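Local coordinates for sulfur carrier protein CysO (Mycobacterium tuberculosis, PDB 3DWG) that probably serves, in its thiocarboxylated form, as the sulfur donor for CysM-dependent cysteine biosynthesis, at residues Leu55-Asp67 / Thr76-Ala89. Sequence-based numbering, arbitrary orientation.
Sequences LHRFVNIYVNDED and TAIADGDSVTILPA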
# COMPACT_ATOMS: atom_id res chain seq x y z
N LEU C 55 -16.22 5.09 33.28
CA LEU C 55 -15.67 3.81 32.77
C LEU C 55 -14.21 3.65 33.14
O LEU C 55 -13.49 4.61 33.28
CB LEU C 55 -15.78 3.77 31.23
CG LEU C 55 -17.21 3.65 30.71
CD1 LEU C 55 -17.16 3.76 29.16
CD2 LEU C 55 -17.88 2.36 31.15
N HIS C 56 -13.81 2.39 33.30
CA HIS C 56 -12.44 1.95 33.56
C HIS C 56 -11.62 2.44 32.38
O HIS C 56 -12.08 2.38 31.23
CB HIS C 56 -12.44 0.41 33.60
CG HIS C 56 -11.19 -0.21 34.10
ND1 HIS C 56 -10.00 -0.19 33.39
CD2 HIS C 56 -10.97 -0.99 35.19
CE1 HIS C 56 -9.09 -0.88 34.06
NE2 HIS C 56 -9.66 -1.37 35.15
N ARG C 57 -10.42 2.94 32.68
CA ARG C 57 -9.49 3.45 31.67
C ARG C 57 -9.23 2.44 30.54
O ARG C 57 -8.90 2.81 29.40
CB ARG C 57 -8.13 3.77 32.37
N PHE C 58 -9.28 1.17 30.89
CA PHE C 58 -8.94 0.13 29.90
C PHE C 58 -10.15 -0.59 29.36
O PHE C 58 -10.04 -1.66 28.80
CB PHE C 58 -7.96 -0.93 30.44
CG PHE C 58 -6.61 -0.41 30.75
CD1 PHE C 58 -6.06 0.63 29.99
CD2 PHE C 58 -5.90 -0.93 31.82
CE1 PHE C 58 -4.77 1.15 30.31
CE2 PHE C 58 -4.62 -0.42 32.12
CZ PHE C 58 -4.09 0.60 31.37
N VAL C 59 -11.32 -0.01 29.52
CA VAL C 59 -12.52 -0.56 28.88
C VAL C 59 -12.98 0.42 27.83
O VAL C 59 -13.05 1.63 28.09
CB VAL C 59 -13.64 -0.84 29.93
CG1 VAL C 59 -14.89 -1.42 29.27
CG2 VAL C 59 -13.18 -1.87 30.94
N ASN C 60 -13.33 -0.10 26.66
CA ASN C 60 -13.93 0.68 25.59
C ASN C 60 -15.30 0.15 25.30
O ASN C 60 -15.52 -1.07 25.26
CB ASN C 60 -13.07 0.60 24.30
CG ASN C 60 -11.74 1.30 24.46
OD1 ASN C 60 -11.66 2.40 25.08
ND2 ASN C 60 -10.66 0.68 23.93
N ILE C 61 -16.26 1.06 25.16
CA ILE C 61 -17.61 0.66 24.79
C ILE C 61 -18.12 1.46 23.60
O ILE C 61 -17.93 2.67 23.50
CB ILE C 61 -18.59 0.79 26.00
CG1 ILE C 61 -17.98 0.04 27.19
CG2 ILE C 61 -19.97 0.24 25.60
CD1 ILE C 61 -18.88 -0.09 28.49
N TYR C 62 -18.79 0.75 22.68
CA TYR C 62 -19.30 1.33 21.46
C TYR C 62 -20.80 1.01 21.29
O TYR C 62 -21.23 -0.07 21.62
CB TYR C 62 -18.51 0.76 20.25
CG TYR C 62 -17.01 0.82 20.40
CD1 TYR C 62 -16.34 -0.18 21.09
CD2 TYR C 62 -16.26 1.86 19.86
CE1 TYR C 62 -15.01 -0.13 21.28
CE2 TYR C 62 -14.87 1.92 20.04
CZ TYR C 62 -14.27 0.89 20.72
OH TYR C 62 -12.91 0.83 20.97
N VAL C 63 -21.55 2.02 20.87
CA VAL C 63 -22.98 1.84 20.57
C VAL C 63 -23.05 2.02 19.06
O VAL C 63 -22.66 3.09 18.56
CB VAL C 63 -23.86 2.92 21.31
CG1 VAL C 63 -25.29 2.86 20.77
CG2 VAL C 63 -23.81 2.71 22.81
N ASN C 64 -23.57 1.01 18.36
CA ASN C 64 -23.57 0.99 16.86
C ASN C 64 -22.21 1.47 16.27
O ASN C 64 -22.13 2.33 15.39
CB ASN C 64 -24.69 1.80 16.27
CG ASN C 64 -26.03 1.28 16.67
OD1 ASN C 64 -26.20 0.07 16.86
ND2 ASN C 64 -26.97 2.19 16.87
N ASP C 65 -21.16 0.93 16.88
CA ASP C 65 -19.79 1.16 16.44
C ASP C 65 -19.17 2.50 16.82
O ASP C 65 -18.02 2.75 16.51
CB ASP C 65 -19.65 0.91 14.94
CG ASP C 65 -19.83 -0.60 14.59
OD1 ASP C 65 -19.65 -1.45 15.49
OD2 ASP C 65 -20.15 -0.91 13.41
N GLU C 66 -19.90 3.33 17.59
CA GLU C 66 -19.40 4.62 17.98
C GLU C 66 -18.98 4.67 19.43
O GLU C 66 -19.77 4.33 20.30
CB GLU C 66 -20.44 5.73 17.68
CG GLU C 66 -20.93 5.68 16.20
CD GLU C 66 -21.76 6.89 15.76
OE1 GLU C 66 -22.53 6.69 14.79
OE2 GLU C 66 -21.62 7.99 16.41
N ASP C 67 -17.76 5.07 19.68
CA ASP C 67 -17.17 5.10 21.01
C ASP C 67 -17.96 6.06 21.90
O ASP C 67 -18.04 7.22 21.62
CB ASP C 67 -15.72 5.58 20.88
CG ASP C 67 -14.95 5.49 22.17
OD1 ASP C 67 -15.48 5.56 23.31
OD2 ASP C 67 -13.71 5.43 22.09
N THR C 76 -25.01 8.16 26.79
CA THR C 76 -25.24 7.94 25.40
C THR C 76 -26.57 7.26 25.14
O THR C 76 -26.84 6.20 25.74
CB THR C 76 -24.10 7.05 24.85
OG1 THR C 76 -22.84 7.70 24.99
CG2 THR C 76 -24.39 6.76 23.34
N ALA C 77 -27.39 7.83 24.25
CA ALA C 77 -28.71 7.27 23.97
C ALA C 77 -28.64 5.96 23.25
O ALA C 77 -27.78 5.77 22.36
CB ALA C 77 -29.57 8.24 23.17
N ILE C 78 -29.57 5.09 23.60
CA ILE C 78 -29.62 3.77 23.04
C ILE C 78 -31.05 3.53 22.57
O ILE C 78 -32.01 3.90 23.27
CB ILE C 78 -29.12 2.71 24.05
CG1 ILE C 78 -27.58 2.77 24.10
CG2 ILE C 78 -29.47 1.31 23.61
CD1 ILE C 78 -26.95 1.78 24.96
N ALA C 79 -31.20 2.94 21.39
CA ALA C 79 -32.54 2.70 20.84
C ALA C 79 -32.71 1.21 20.66
O ALA C 79 -31.72 0.46 20.58
CB ALA C 79 -32.71 3.42 19.52
N ASP C 80 -33.96 0.75 20.61
CA ASP C 80 -34.25 -0.64 20.28
C ASP C 80 -33.51 -1.11 19.01
O ASP C 80 -33.44 -0.39 18.01
CB ASP C 80 -35.76 -0.78 20.09
CG ASP C 80 -36.23 -2.22 20.08
OD1 ASP C 80 -35.80 -3.03 20.93
OD2 ASP C 80 -37.07 -2.53 19.21
N GLY C 81 -32.95 -2.31 19.05
CA GLY C 81 -32.20 -2.85 17.94
C GLY C 81 -30.72 -2.47 17.88
O GLY C 81 -29.97 -2.97 17.03
N ASP C 82 -30.29 -1.58 18.78
CA ASP C 82 -28.87 -1.16 18.76
C ASP C 82 -27.96 -2.30 19.21
O ASP C 82 -28.40 -3.24 19.88
CB ASP C 82 -28.61 0.04 19.67
CG ASP C 82 -29.12 1.34 19.12
OD1 ASP C 82 -29.57 1.45 17.97
OD2 ASP C 82 -28.99 2.32 19.88
N SER C 83 -26.69 -2.23 18.80
CA SER C 83 -25.64 -3.15 19.25
C SER C 83 -24.78 -2.36 20.21
O SER C 83 -24.47 -1.17 19.96
CB SER C 83 -24.72 -3.53 18.09
OG SER C 83 -24.04 -2.35 17.59
N VAL C 84 -24.38 -3.04 21.25
CA VAL C 84 -23.41 -2.50 22.18
C VAL C 84 -22.21 -3.45 22.24
O VAL C 84 -22.38 -4.68 22.41
CB VAL C 84 -24.01 -2.33 23.64
CG1 VAL C 84 -22.93 -1.93 24.59
CG2 VAL C 84 -25.14 -1.29 23.60
N THR C 85 -20.99 -2.90 22.05
CA THR C 85 -19.77 -3.72 22.01
C THR C 85 -18.83 -3.31 23.15
O THR C 85 -18.51 -2.14 23.28
CB THR C 85 -19.05 -3.46 20.67
OG1 THR C 85 -19.97 -3.69 19.59
CG2 THR C 85 -17.78 -4.37 20.55
N ILE C 86 -18.40 -4.26 23.97
CA ILE C 86 -17.49 -3.99 25.05
C ILE C 86 -16.14 -4.66 24.75
O ILE C 86 -16.12 -5.86 24.47
CB ILE C 86 -18.08 -4.60 26.40
CG1 ILE C 86 -19.46 -3.95 26.64
CG2 ILE C 86 -17.15 -4.40 27.54
CD1 ILE C 86 -20.13 -4.56 27.87
N LEU C 87 -15.07 -3.89 24.84
CA LEU C 87 -13.73 -4.48 24.52
C LEU C 87 -12.69 -3.91 25.50
O LEU C 87 -12.75 -2.71 25.83
CB LEU C 87 -13.30 -4.06 23.10
CG LEU C 87 -14.10 -4.63 21.96
CD1 LEU C 87 -13.77 -3.97 20.65
CD2 LEU C 87 -13.83 -6.17 21.89
N PRO C 88 -11.74 -4.73 25.95
CA PRO C 88 -10.61 -4.20 26.70
C PRO C 88 -9.68 -3.44 25.74
O PRO C 88 -9.71 -3.67 24.52
CB PRO C 88 -9.83 -5.46 27.19
CG PRO C 88 -10.20 -6.46 26.27
CD PRO C 88 -11.57 -6.17 25.64
N ALA C 89 -8.91 -2.54 26.32
CA ALA C 89 -7.99 -1.70 25.53
C ALA C 89 -6.78 -2.48 25.02
O ALA C 89 -5.99 -2.90 25.81
CB ALA C 89 -7.50 -0.57 26.35
O HOH W 1 -10.06 -1.82 22.57
O HOH W 2 -21.48 -1.56 18.59
O HOH W 3 -21.85 -3.06 16.32
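V63 lays its two methyls over the I78 side chain, with CG2 3.9 Å from I78 CD1. CG1 stands anti to the backbone N (chi1 170°), which brings it near D82 OD2, while CG2 also meets T76 and V84. On the same face I61 CG2 lies 3.8 Å from V84 CG1, and V59 CG1 runs alongside I86 CG2. Helix 28-38 touches I61 and I78 here, and helix 42-46 touches V59 and I86. On the other face Y62 and L87 cross at about a right angle, CE1 against CD1. The Y62 hydroxyl is hydrogen-bonded to an acidic side chain of a different protein in the complex. N60 ND2 donates to a water that also lies 2.7 Å from P88 O.

Between strands 59-63 and 83-88, N60 pairs with L87 and Y62 with T85, each by two backbone hydrogen bonds. Just past them the N64 side chain takes over. Its OD1 accepts S83 N at 3.0 Å, and N64 N bonds to S83 O. N64 ND2 donates to D82 OD1 at 2.9 Å. The carboxylate is met from above its plane, and the amide and carboxylate planes are 85° apart. A79 N donates to D82 OD2 at 2.7 Å from the opposite face of the carboxylate. The two bonds grip the group from opposite faces, which probably limits its rotation, and tie N64 to the type II turn A79-D82.

Strand 83-88 also runs parallel to strand 3-6, and this antiparallel pair belongs to the mixed sheet of the ubiquitin-like beta-grasp fold of the ThiS family.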